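Local coordinates for clostripain-related protein (PDB 6N9J), which is a secreted C11 (clostripain-family) cysteine protease that probably cleaves peptide bonds of protein substrates, captured here with an irreversible peptide inhibitor, at residues S182-P187 with G237-V242; P187-P192 with E232-G237; E194-A199 with V208-N213; K220-T225 with T321-C326. All coordinates share one frame; numbering follows the deposited sequence.

Contact 1: residues S182-P187 with G237-V242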
loop_
_atom_site.group_PDB
_atom_site.type_symbol
_atom_site.label_atom_id
_atom_site.label_comp_id
_atom_site.label_asym_id
_atom_site.label_seq_id
_atom_site.Cartn_x
_atom_site.Cartn_y
_atom_site.Cartn_z
ATOM N N SER A 182 -4.320 -1.308 -2.418
ATOM C CA SER A 182 -5.657 -1.913 -2.416
ATOM C C SER A 182 -6.376 -1.526 -1.143
ATOM O O SER A 182 -5.750 -1.460 -0.091
ATOM C CB SER A 182 -5.583 -3.438 -2.511
ATOM O OG SER A 182 -6.884 -4.004 -2.510
ATOM N N PRO A 183 -7.688 -1.254 -1.228
ATOM C CA PRO A 183 -8.437 -1.027 0.018
ATOM C C PRO A 183 -8.808 -2.338 0.708
ATOM O O PRO A 183 -9.196 -2.351 1.898
ATOM C CB PRO A 183 -9.681 -0.273 -0.447
ATOM C CG PRO A 183 -9.845 -0.649 -1.900
ATOM C CD PRO A 183 -8.497 -1.011 -2.440
ATOM N N THR A 184 -8.670 -3.442 -0.019
ATOM C CA THR A 184 -9.003 -4.740 0.542
ATOM C C THR A 184 -7.714 -5.571 0.667
ATOM O O THR A 184 -6.607 -5.009 0.671
ATOM C CB THR A 184 -10.091 -5.447 -0.308
ATOM O OG1 THR A 184 -10.525 -6.651 0.341
ATOM C CG2 THR A 184 -9.600 -5.752 -1.718
ATOM N N GLU A 185 -7.845 -6.886 0.811
ATOM C CA GLU A 185 -6.675 -7.745 0.943
ATOM C C GLU A 185 -5.898 -7.851 -0.363
ATOM O O GLU A 185 -6.488 -7.964 -1.442
ATOM C CB GLU A 185 -7.072 -9.142 1.407
ATOM C CG GLU A 185 -7.473 -9.219 2.859
ATOM C CD GLU A 185 -8.100 -10.556 3.197
ATOM O OE1 GLU A 185 -7.348 -11.510 3.482
ATOM O OE2 GLU A 185 -9.344 -10.658 3.159
ATOM N N ILE A 186 -4.573 -7.811 -0.237
ATOM C CA ILE A 186 -3.643 -8.011 -1.343
ATOM C C ILE A 186 -3.228 -9.481 -1.399
ATOM O O ILE A 186 -2.933 -10.080 -0.371
ATOM C CB ILE A 186 -2.386 -7.120 -1.182
ATOM C CG1 ILE A 186 -2.695 -5.683 -1.600
ATOM C CG2 ILE A 186 -1.204 -7.683 -1.980
ATOM C CD1 ILE A 186 -2.606 -5.457 -3.102
ATOM N N PRO A 187 -3.211 -10.070 -2.600
ATOM C CA PRO A 187 -2.817 -11.483 -2.721
ATOM C C PRO A 187 -1.414 -11.761 -2.173
ATOM O O PRO A 187 -0.504 -10.934 -2.333
ATOM C CB PRO A 187 -2.870 -11.728 -4.232
ATOM C CG PRO A 187 -3.883 -10.709 -4.734
ATOM C CD PRO A 187 -3.662 -9.493 -3.881
ATOM N N GLY A 237 -8.151 -12.677 -8.501
ATOM C CA GLY A 237 -8.260 -11.280 -8.896
ATOM C C GLY A 237 -7.580 -10.299 -7.952
ATOM O O GLY A 237 -6.795 -10.689 -7.084
ATOM N N VAL A 238 -7.870 -9.015 -8.139
ATOM C CA VAL A 238 -7.256 -7.943 -7.353
ATOM C C VAL A 238 -8.014 -6.641 -7.576
ATOM O O VAL A 238 -8.709 -6.486 -8.571
ATOM C CB VAL A 238 -5.758 -7.722 -7.719
ATOM C CG1 VAL A 238 -5.615 -6.934 -9.017
ATOM C CG2 VAL A 238 -5.032 -6.994 -6.599
ATOM N N SER A 239 -7.875 -5.710 -6.642
ATOM C CA SER A 239 -8.403 -4.368 -6.805
ATOM C C SER A 239 -7.348 -3.338 -6.424
ATOM O O SER A 239 -6.695 -3.459 -5.382
ATOM C CB SER A 239 -9.649 -4.181 -5.947
ATOM O OG SER A 239 -9.302 -4.299 -4.588
ATOM N N ILE A 240 -7.180 -2.322 -7.262
ATOM C CA ILE A 240 -6.111 -1.340 -7.075
ATOM C C ILE A 240 -6.637 0.050 -7.402
ATOM O O ILE A 240 -7.474 0.190 -8.276
ATOM C CB ILE A 240 -4.871 -1.657 -7.981
ATOM C CG1 ILE A 240 -4.286 -3.027 -7.653
ATOM C CG2 ILE A 240 -3.781 -0.588 -7.856
ATOM C CD1 ILE A 240 -3.517 -3.068 -6.338
ATOM N N SER A 241 -6.158 1.065 -6.688
ATOM C CA SER A 241 -6.387 2.453 -7.076
ATOM C C SER A 241 -5.145 3.328 -6.852
ATOM O O SER A 241 -4.149 2.894 -6.265
ATOM C CB SER A 241 -7.586 3.040 -6.310
ATOM O OG SER A 241 -7.312 3.152 -4.920
ATOM N N VAL A 242 -5.216 4.564 -7.342
ATOM C CA VAL A 242 -4.142 5.541 -7.201
ATOM C C VAL A 242 -4.722 6.843 -6.661
ATOM O O VAL A 242 -5.619 7.432 -7.275
ATOM C CB VAL A 242 -3.427 5.837 -8.556
ATOM C CG1 VAL A 242 -2.465 7.001 -8.414
ATOM C CG2 VAL A 242 -2.699 4.615 -9.071
HETATM O O HOH W 1 -7.085 -6.996 -4.119
#
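Ser182 OG is gripped from several directions. It donates to Ser239 O at 2.9 Å, reaching the carbonyl at a C=O...donor angle of 144° and tilted from its plane, and it accepts the backbone N of Thr184 at 3.1 Å, which closes an ST turn within its own loop. A water adds a weak third bond; the same water donates to Glu185 O and accepts from Ser239 N, so it spans the two backbones. The torsion explains the reach: with OG on the far side from the backbone N (chi1 -180°), the hydroxyl faces Ser239 while still meeting the amide two residues on. Replacing Ser182 by alanine would probably leave Ser239 O and Thr184 N each without this partner and the turn less firmly set.

The turn lies just after strand 178-181, where the loop leaves the central sheet of the clan CD fold beside the antiparallel neighbour 239-244. From here the loop runs to the inhibitor: Glu185 and Ile186 both hydrogen-bond the bound peptide, consistent with this loop lining the substrate-binding cleft. Thr184 lays CG2 3.2 Å from Ser239 OG, whereas its own hydroxyl bonds Tyr279 O.

Apolar packing continues toward Gly237. Ile186 and Ile240 meet methyl to methyl through their CD1 atoms at 4.1 Å, the two side chains crossing at about a right angle. Pro187 rests its CD 3.9 Å from Val238 CG2, again nearly perpendicular. Beyond this apolar pair, Pro187 CG also meets the carbonyl Gly237 O at 3.7 Å.

Contact 2: residues P187-P192 with E232-G237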
loop_
_atom_site.group_PDB
_atom_site.type_symbol
_atom_site.label_atom_id
_atom_site.label_comp_id
_atom_site.label_asym_id
_atom_site.label_seq_id
_atom_site.Cartn_x
_atom_site.Cartn_y
_atom_site.Cartn_z
ATOM N N PRO A 187 -3.211 -10.070 -2.600
ATOM C CA PRO A 187 -2.817 -11.483 -2.721
ATOM C C PRO A 187 -1.414 -11.761 -2.173
ATOM O O PRO A 187 -0.504 -10.934 -2.333
ATOM C CB PRO A 187 -2.870 -11.728 -4.232
ATOM C CG PRO A 187 -3.883 -10.709 -4.734
ATOM C CD PRO A 187 -3.662 -9.493 -3.881
ATOM N N GLY A 188 -1.261 -12.897 -1.497
ATOM C CA GLY A 188 0.042 -13.377 -1.072
ATOM C C GLY A 188 1.194 -13.046 -2.010
ATOM O O GLY A 188 2.146 -12.389 -1.593
ATOM N N PRO A 189 1.105 -13.483 -3.282
ATOM C CA PRO A 189 2.185 -13.281 -4.259
ATOM C C PRO A 189 2.512 -11.820 -4.536
ATOM O O PRO A 189 3.563 -11.546 -5.100
ATOM C CB PRO A 189 1.643 -13.951 -5.527
ATOM C CG PRO A 189 0.705 -14.989 -5.021
ATOM C CD PRO A 189 0.052 -14.364 -3.820
ATOM N N GLY A 190 1.625 -10.906 -4.156
ATOM C CA GLY A 190 1.859 -9.485 -4.349
ATOM C C GLY A 190 2.056 -9.074 -5.800
ATOM O O GLY A 190 1.489 -9.669 -6.715
ATOM N N ALA A 191 2.857 -8.038 -6.012
ATOM C CA ALA A 191 3.077 -7.528 -7.352
ATOM C C ALA A 191 3.784 -8.541 -8.242
ATOM O O ALA A 191 4.569 -9.361 -7.770
ATOM C CB ALA A 191 3.876 -6.222 -7.303
ATOM N N PRO A 192 3.468 -8.498 -9.541
ATOM C CA PRO A 192 4.238 -9.123 -10.621
ATOM C C PRO A 192 5.427 -8.231 -11.003
ATOM O O PRO A 192 5.365 -7.432 -11.957
ATOM C CB PRO A 192 3.222 -9.219 -11.754
ATOM C CG PRO A 192 2.325 -8.015 -11.525
ATOM C CD PRO A 192 2.210 -7.898 -10.029
ATOM N N GLU A 232 0.833 -20.337 -5.552
ATOM C CA GLU A 232 1.635 -20.431 -6.772
ATOM C C GLU A 232 0.900 -19.919 -8.003
ATOM O O GLU A 232 1.503 -19.724 -9.061
ATOM C CB GLU A 232 2.066 -21.879 -7.020
ATOM C CG GLU A 232 3.290 -22.311 -6.245
ATOM C CD GLU A 232 2.967 -22.748 -4.830
ATOM O OE1 GLU A 232 1.783 -22.681 -4.432
ATOM O OE2 GLU A 232 3.902 -23.165 -4.113
ATOM N N ASN A 233 -0.405 -19.713 -7.864
ATOM C CA ASN A 233 -1.255 -19.371 -9.000
ATOM C C ASN A 233 -2.521 -18.639 -8.565
ATOM O O ASN A 233 -3.532 -19.266 -8.266
ATOM C CB ASN A 233 -1.623 -20.643 -9.770
ATOM C CG ASN A 233 -2.462 -20.361 -11.003
ATOM O OD1 ASN A 233 -2.378 -19.283 -11.593
ATOM N ND2 ASN A 233 -3.273 -21.340 -11.400
ATOM N N TRP A 234 -2.468 -17.312 -8.546
ATOM C CA TRP A 234 -3.580 -16.545 -8.009
ATOM C C TRP A 234 -4.625 -16.248 -9.071
ATOM O O TRP A 234 -4.399 -15.428 -9.966
ATOM C CB TRP A 234 -3.091 -15.246 -7.382
ATOM C CG TRP A 234 -4.034 -14.720 -6.361
ATOM C CD1 TRP A 234 -5.085 -13.869 -6.569
ATOM C CD2 TRP A 234 -4.035 -15.025 -4.954
ATOM N NE1 TRP A 234 -5.733 -13.621 -5.376
ATOM C CE2 TRP A 234 -5.106 -14.313 -4.372
ATOM C CE3 TRP A 234 -3.224 -15.818 -4.132
ATOM C CZ2 TRP A 234 -5.388 -14.373 -3.007
ATOM C CZ3 TRP A 234 -3.504 -15.877 -2.779
ATOM C CH2 TRP A 234 -4.578 -15.160 -2.229
ATOM N N THR A 235 -5.770 -16.920 -8.950
ATOM C CA THR A 235 -6.898 -16.730 -9.857
ATOM C C THR A 235 -8.012 -15.892 -9.205
ATOM O O THR A 235 -9.083 -15.696 -9.784
ATOM C CB THR A 235 -7.480 -18.091 -10.319
ATOM O OG1 THR A 235 -7.934 -18.844 -9.182
ATOM C CG2 THR A 235 -6.425 -18.908 -11.065
ATOM N N GLY A 236 -7.744 -15.384 -8.005
ATOM C CA GLY A 236 -8.753 -14.675 -7.231
ATOM C C GLY A 236 -8.923 -13.196 -7.545
ATOM O O GLY A 236 -9.750 -12.533 -6.922
ATOM N N GLY A 237 -8.151 -12.677 -8.501
ATOM C CA GLY A 237 -8.260 -11.280 -8.896
ATOM C C GLY A 237 -7.580 -10.299 -7.952
ATOM O O GLY A 237 -6.795 -10.689 -7.084
#
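Pro187 lays CB over the face of the Trp234 indole, in a CH-pi contact 3.5 Å from the centroid of the five-membered ring and only 12° off its normal. Pro187 CG comes 3.5 Å from Trp234 NE1, so the pyrrolidine covers the pyrrole part of the indole. At Gly188 the backbone takes over: its N is 3.9 Å from Trp234 CZ3, over the same face. Pro189 then brings CD to 3.6 Å from Trp234 CE3, approaching obliquely at the six-membered ring. A type I beta turn from Pro187 to Gly190, closed by Gly190 N donating to Pro187 O at 2.8 Å, holds the two prolines in this spacing.

From the loop 232-237, Trp234 CG stands opposite the backbone N (chi1 -156°), which carries the indole toward the turn; the bound peptide's backbone also packs on this ring. Were Trp234 cut back to an alanine, a gap would probably open beside Pro187 and Pro189, and a surface on which the inhibitor rests would be lost. No hydrogen bond joins the segments, so the pairing depends on shape and on proline C-H groups meeting an electron-rich indole face.

Contact 3: residues E194-A199 with V208-N213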
loop_
_atom_site.group_PDB
_atom_site.type_symbol
_atom_site.label_atom_id
_atom_site.label_comp_id
_atom_site.label_asym_id
_atom_site.label_seq_id
_atom_site.Cartn_x
_atom_site.Cartn_y
_atom_site.Cartn_z
ATOM N N GLU A 194 8.037 -8.488 -12.473
ATOM C CA GLU A 194 8.642 -8.576 -13.791
ATOM C C GLU A 194 8.082 -7.506 -14.735
ATOM O O GLU A 194 8.720 -7.170 -15.731
ATOM C CB GLU A 194 8.443 -9.972 -14.386
ATOM C CG GLU A 194 7.040 -10.264 -14.875
ATOM C CD GLU A 194 6.092 -10.780 -13.796
ATOM O OE1 GLU A 194 6.407 -10.712 -12.580
ATOM O OE2 GLU A 194 5.011 -11.269 -14.184
ATOM N N VAL A 195 6.898 -6.966 -14.433
ATOM C CA VAL A 195 6.370 -5.841 -15.218
ATOM C C VAL A 195 6.172 -4.573 -14.382
ATOM O O VAL A 195 6.131 -3.481 -14.927
ATOM C CB VAL A 195 5.034 -6.183 -15.918
ATOM C CG1 VAL A 195 5.288 -6.987 -17.192
ATOM C CG2 VAL A 195 4.057 -6.902 -14.960
ATOM N N VAL A 196 6.075 -4.704 -13.066
ATOM C CA VAL A 196 5.993 -3.526 -12.206
ATOM C C VAL A 196 7.340 -2.779 -12.121
ATOM O O VAL A 196 7.361 -1.546 -12.081
ATOM C CB VAL A 196 5.504 -3.899 -10.788
ATOM C CG1 VAL A 196 5.809 -2.778 -9.792
ATOM C CG2 VAL A 196 4.005 -4.195 -10.812
ATOM N N VAL A 197 8.461 -3.504 -12.133
ATOM C CA VAL A 197 9.786 -2.860 -11.994
ATOM C C VAL A 197 10.077 -1.837 -13.102
ATOM O O VAL A 197 10.490 -0.724 -12.792
ATOM C CB VAL A 197 10.949 -3.902 -11.926
ATOM C CG1 VAL A 197 12.276 -3.318 -12.460
ATOM C CG2 VAL A 197 11.129 -4.390 -10.501
ATOM N N PRO A 198 9.857 -2.189 -14.386
ATOM C CA PRO A 198 10.050 -1.110 -15.362
ATOM C C PRO A 198 9.068 0.058 -15.165
ATOM O O PRO A 198 9.425 1.205 -15.435
ATOM C CB PRO A 198 9.809 -1.804 -16.713
ATOM C CG PRO A 198 10.035 -3.262 -16.448
ATOM C CD PRO A 198 9.544 -3.474 -15.042
ATOM N N ALA A 199 7.863 -0.220 -14.675
ATOM C CA ALA A 199 6.886 0.849 -14.442
ATOM C C ALA A 199 7.313 1.748 -13.275
ATOM O O ALA A 199 6.982 2.931 -13.248
ATOM C CB ALA A 199 5.487 0.260 -14.192
ATOM N N VAL A 208 0.380 5.497 -12.215
ATOM C CA VAL A 208 -0.581 4.887 -13.121
ATOM C C VAL A 208 0.036 3.661 -13.789
ATOM O O VAL A 208 -0.600 2.609 -13.870
ATOM C CB VAL A 208 -1.067 5.896 -14.196
ATOM C CG1 VAL A 208 -1.943 5.203 -15.230
ATOM C CG2 VAL A 208 -1.829 7.036 -13.543
ATOM N N SER A 209 1.277 3.805 -14.265
ATOM C CA SER A 209 1.995 2.692 -14.890
ATOM C C SER A 209 2.104 1.491 -13.960
ATOM O O SER A 209 1.927 0.346 -14.387
ATOM C CB SER A 209 3.406 3.108 -15.324
ATOM O OG SER A 209 3.361 4.194 -16.227
ATOM N N ILE A 210 2.431 1.758 -12.698
ATOM C CA ILE A 210 2.582 0.694 -11.709
ATOM C C ILE A 210 1.244 -0.016 -11.531
ATOM O O ILE A 210 1.179 -1.254 -11.547
ATOM C CB ILE A 210 3.105 1.250 -10.357
ATOM C CG1 ILE A 210 4.561 1.708 -10.501
ATOM C CG2 ILE A 210 2.966 0.190 -9.225
ATOM C CD1 ILE A 210 5.054 2.659 -9.392
ATOM N N ALA A 211 0.175 0.776 -11.414
ATOM C CA ALA A 211 -1.176 0.258 -11.188
ATOM C C ALA A 211 -1.656 -0.618 -12.337
ATOM O O ALA A 211 -2.140 -1.725 -12.124
ATOM C CB ALA A 211 -2.137 1.399 -10.981
ATOM N N GLU A 212 -1.518 -0.104 -13.556
ATOM C CA GLU A 212 -1.957 -0.820 -14.745
ATOM C C GLU A 212 -1.240 -2.147 -14.877
ATOM O O GLU A 212 -1.855 -3.150 -15.214
ATOM C CB GLU A 212 -1.727 0.029 -16.007
ATOM C CG GLU A 212 -2.749 1.160 -16.217
ATOM C CD GLU A 212 -4.047 0.701 -16.885
ATOM O OE1 GLU A 212 -4.126 -0.454 -17.350
ATOM O OE2 GLU A 212 -4.999 1.518 -16.958
ATOM N N ASN A 213 0.067 -2.150 -14.618
ATOM C CA ASN A 213 0.860 -3.360 -14.782
ATOM C C ASN A 213 0.585 -4.341 -13.646
ATOM O O ASN A 213 0.492 -5.548 -13.865
ATOM C CB ASN A 213 2.360 -3.028 -14.872
ATOM C CG ASN A 213 2.765 -2.530 -16.250
ATOM O OD1 ASN A 213 3.086 -3.315 -17.136
ATOM N ND2 ASN A 213 2.736 -1.221 -16.439
#
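Asn213 turns its CG away from the carbonyl carbon and beside its own backbone N (chi1 -79°), which sets the amide between the two helices, while Val196 turns CG1 opposite its backbone N toward Ile210. The Asn213 amide bends back along its helix: ND2 donates to Ser209 O at 2.7 Å, with a nearly straight N-H...acceptor angle of 176° and the acceptor in the amide plane. That carbonyl also receives Asn213 N at 3.1 Å, and the two donors come from opposite faces of its plane. The straight, in-plane bond from ND2 is likely to fix the amide's rotation, and Asn213 OD1 packs 3.7 Å from Val195 CB, a van der Waals contact.

Ala199 CB fits beside this arrangement, 3.6 Å from Ser209 O and 3.8 Å from Asn213 ND2. With no longer side chain at this position, the backbones come close, the CA atoms of Ala199 and Ile210 lying 5.1 Å apart. The segments of helices 193-200 and 206-221 run antiparallel, at 170° with axes 8.4 Å apart, and form a hairpin joined by a short loop; the first is kinked where Pro198 has no N-H to give to the preceding turn.

On the buried side, Val196 CG1 and Ile210 CG2 touch at 4.1 Å, the side chains crossing at a slant. Ile210 also packs on Phe155 and Leu157 of strand 155-159, so it lies between its helix and the central sheet. Ser209 OG, in turn, bonds Ser205 O, just ahead of the helix.

Contact 4: residues K220-T225 with T321-C326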
loop_
_atom_site.group_PDB
_atom_site.type_symbol
_atom_site.label_atom_id
_atom_site.label_comp_id
_atom_site.label_asym_id
_atom_site.label_seq_id
_atom_site.Cartn_x
_atom_site.Cartn_y
_atom_site.Cartn_z
ATOM N N LYS A 220 -5.666 -11.121 -15.815
ATOM C CA LYS A 220 -5.590 -12.104 -16.886
ATOM C C LYS A 220 -5.670 -13.562 -16.418
ATOM O O LYS A 220 -6.033 -14.442 -17.202
ATOM C CB LYS A 220 -4.323 -11.875 -17.711
ATOM C CG LYS A 220 -4.549 -10.858 -18.817
ATOM C CD LYS A 220 -3.260 -10.325 -19.405
ATOM C CE LYS A 220 -3.556 -9.418 -20.600
ATOM N NZ LYS A 220 -2.465 -8.437 -20.838
ATOM N N LYS A 221 -5.358 -13.834 -15.156
ATOM C CA LYS A 221 -5.502 -15.198 -14.661
ATOM C C LYS A 221 -6.709 -15.316 -13.729
ATOM O O LYS A 221 -6.923 -16.346 -13.090
ATOM C CB LYS A 221 -4.224 -15.659 -13.963
ATOM C CG LYS A 221 -3.542 -14.588 -13.153
ATOM C CD LYS A 221 -2.314 -15.142 -12.443
ATOM C CE LYS A 221 -1.369 -15.827 -13.414
ATOM N NZ LYS A 221 -0.173 -16.393 -12.707
ATOM N N TYR A 222 -7.508 -14.257 -13.689
ATOM C CA TYR A 222 -8.706 -14.222 -12.867
ATOM C C TYR A 222 -9.752 -15.228 -13.321
ATOM O O TYR A 222 -10.026 -15.388 -14.511
ATOM C CB TYR A 222 -9.299 -12.825 -12.873
ATOM C CG TYR A 222 -10.675 -12.696 -12.261
ATOM C CD1 TYR A 222 -10.861 -12.761 -10.882
ATOM C CD2 TYR A 222 -11.785 -12.453 -13.059
ATOM C CE1 TYR A 222 -12.121 -12.616 -10.325
ATOM C CE2 TYR A 222 -13.052 -12.318 -12.508
ATOM C CZ TYR A 222 -13.208 -12.391 -11.145
ATOM O OH TYR A 222 -14.458 -12.245 -10.603
ATOM N N ASN A 223 -10.304 -15.914 -12.333
ATOM C CA ASN A 223 -11.397 -16.847 -12.498
ATOM C C ASN A 223 -12.485 -16.409 -11.515
ATOM O O ASN A 223 -12.164 -16.050 -10.387
ATOM C CB ASN A 223 -10.906 -18.270 -12.230
ATOM C CG ASN A 223 -11.985 -19.287 -12.361
ATOM O OD1 ASN A 223 -12.828 -19.418 -11.478
ATOM N ND2 ASN A 223 -11.974 -20.031 -13.464
ATOM N N SER A 224 -13.751 -16.401 -11.926
ATOM C CA SER A 224 -14.813 -15.819 -11.083
ATOM C C SER A 224 -15.023 -16.516 -9.746
ATOM O O SER A 224 -15.412 -15.886 -8.761
ATOM C CB SER A 224 -16.143 -15.797 -11.830
ATOM O OG SER A 224 -16.329 -14.539 -12.446
ATOM N N THR A 225 -14.778 -17.818 -9.723
ATOM C CA THR A 225 -14.948 -18.612 -8.512
ATOM C C THR A 225 -13.600 -18.877 -7.848
ATOM O O THR A 225 -13.493 -19.713 -6.956
ATOM C CB THR A 225 -15.621 -19.953 -8.819
ATOM O OG1 THR A 225 -14.773 -20.713 -9.693
ATOM C CG2 THR A 225 -16.974 -19.729 -9.494
ATOM N N THR A 321 -11.242 -6.671 -10.470
ATOM C CA THR A 321 -11.980 -7.793 -11.017
ATOM C C THR A 321 -13.347 -7.825 -10.313
ATOM O O THR A 321 -13.506 -7.217 -9.255
ATOM C CB THR A 321 -11.202 -9.099 -10.824
ATOM O OG1 THR A 321 -10.733 -9.173 -9.470
ATOM C CG2 THR A 321 -9.996 -9.110 -11.748
ATOM N N ASP A 322 -14.335 -8.500 -10.890
ATOM C CA ASP A 322 -15.696 -8.453 -10.332
ATOM C C ASP A 322 -15.759 -9.004 -8.904
ATOM O O ASP A 322 -16.535 -8.529 -8.077
ATOM C CB ASP A 322 -16.673 -9.209 -11.235
ATOM C CG ASP A 322 -16.856 -8.532 -12.590
ATOM O OD1 ASP A 322 -16.878 -7.280 -12.634
ATOM O OD2 ASP A 322 -16.970 -9.251 -13.609
ATOM N N ASN A 323 -14.928 -9.998 -8.625
ATOM C CA ASN A 323 -14.773 -10.529 -7.280
ATOM C C ASN A 323 -13.320 -10.399 -6.864
ATOM O O ASN A 323 -12.433 -10.268 -7.720
ATOM C CB ASN A 323 -15.211 -12.002 -7.206
ATOM C CG ASN A 323 -16.683 -12.205 -7.510
ATOM O OD1 ASN A 323 -17.511 -11.325 -7.276
ATOM N ND2 ASN A 323 -17.021 -13.385 -8.022
ATOM N N ASN A 324 -13.084 -10.403 -5.552
ATOM C CA ASN A 324 -11.747 -10.551 -4.978
ATOM C C ASN A 324 -11.786 -11.682 -3.954
ATOM O O ASN A 324 -12.837 -11.948 -3.365
ATOM C CB ASN A 324 -11.278 -9.255 -4.308
ATOM C CG ASN A 324 -10.564 -8.323 -5.257
ATOM O OD1 ASN A 324 -9.523 -7.757 -4.921
ATOM N ND2 ASN A 324 -11.113 -8.160 -6.455
ATOM N N TYR A 325 -10.654 -12.343 -3.732
ATOM C CA TYR A 325 -10.566 -13.351 -2.684
ATOM C C TYR A 325 -10.366 -12.680 -1.327
ATOM O O TYR A 325 -9.534 -11.789 -1.190
ATOM C CB TYR A 325 -9.431 -14.327 -2.975
ATOM C CG TYR A 325 -9.335 -15.516 -2.019
ATOM C CD1 TYR A 325 -10.056 -16.674 -2.251
ATOM C CD2 TYR A 325 -8.493 -15.476 -0.905
ATOM C CE1 TYR A 325 -9.956 -17.761 -1.393
ATOM C CE2 TYR A 325 -8.378 -16.550 -0.051
ATOM C CZ TYR A 325 -9.109 -17.692 -0.296
ATOM O OH TYR A 325 -9.004 -18.769 0.556
ATOM N N CYS A 326 -11.149 -13.096 -0.331
ATOM C CA CYS A 326 -11.048 -12.523 1.011
ATOM C C CYS A 326 -11.013 -13.649 2.000
ATOM O O CYS A 326 -11.474 -14.753 1.700
ATOM C CB CYS A 326 -12.228 -11.582 1.324
ATOM S SG CYS A 326 -12.221 -10.004 0.405
#
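Tyr222 holds its CG anti to the backbone N, which swings the ring against Thr321: Thr321 CB stands over the centre of one face in a CH-pi contact, 3.6 Å from the centroid and 10° off the normal, with CG2 3.7 Å from Tyr222 CG. The opposite face of the ring carries Ser224 N, offset toward the rim. Ring and threonine slide past each other in opposite directions, which takes the phenol on to Asn323: its backbone N donates to Tyr222 OH at 3.0 Å, in a bent bond of 136°.

Strand 315-327 is joined to 239-244 and 333-337 in the central sheet, and this contact joins the end of helix 206-221 and the loop after it to residues 321-323. The Asn323 amide is turned 72° against the tyrosine ring, and from that orientation ND2 reaches Ser224 O at 3.1 Å, with the acceptor in the amide plane. Asn223 OD1 closes an Asx turn with Thr225 N and takes Thr225 OG1 as well, which is likely to steady the loop that presents Ser224 O.

Thr321 is held from its polar end too: OG1 donates to Asn323 O at 2.7 Å, nearly straight onto the carbonyl, and also bonds Val238 N.

From the N terminus, the loop after strand 178-181 opens contact 1, whose partner 237-242, some 50 residues on, leads into and runs along strand 239-244. Nested inside that loop is contact 2, sharing Pro187 and Gly237 with it; inside contact 2 in turn sits contact 3, a short helical hairpin. Contact 4 begins at the end of helix 206-221, still within these loops, but closes far later on strand 315-327, so it crosses contacts 1 and 2 and follows contact 3. Ala211 packs on Ile240 and Val242, connecting helix to sheet, while probable hydrogen bonds, among them Thr235 O with Asn223 N, tie contact 4 to contacts 1 and 2.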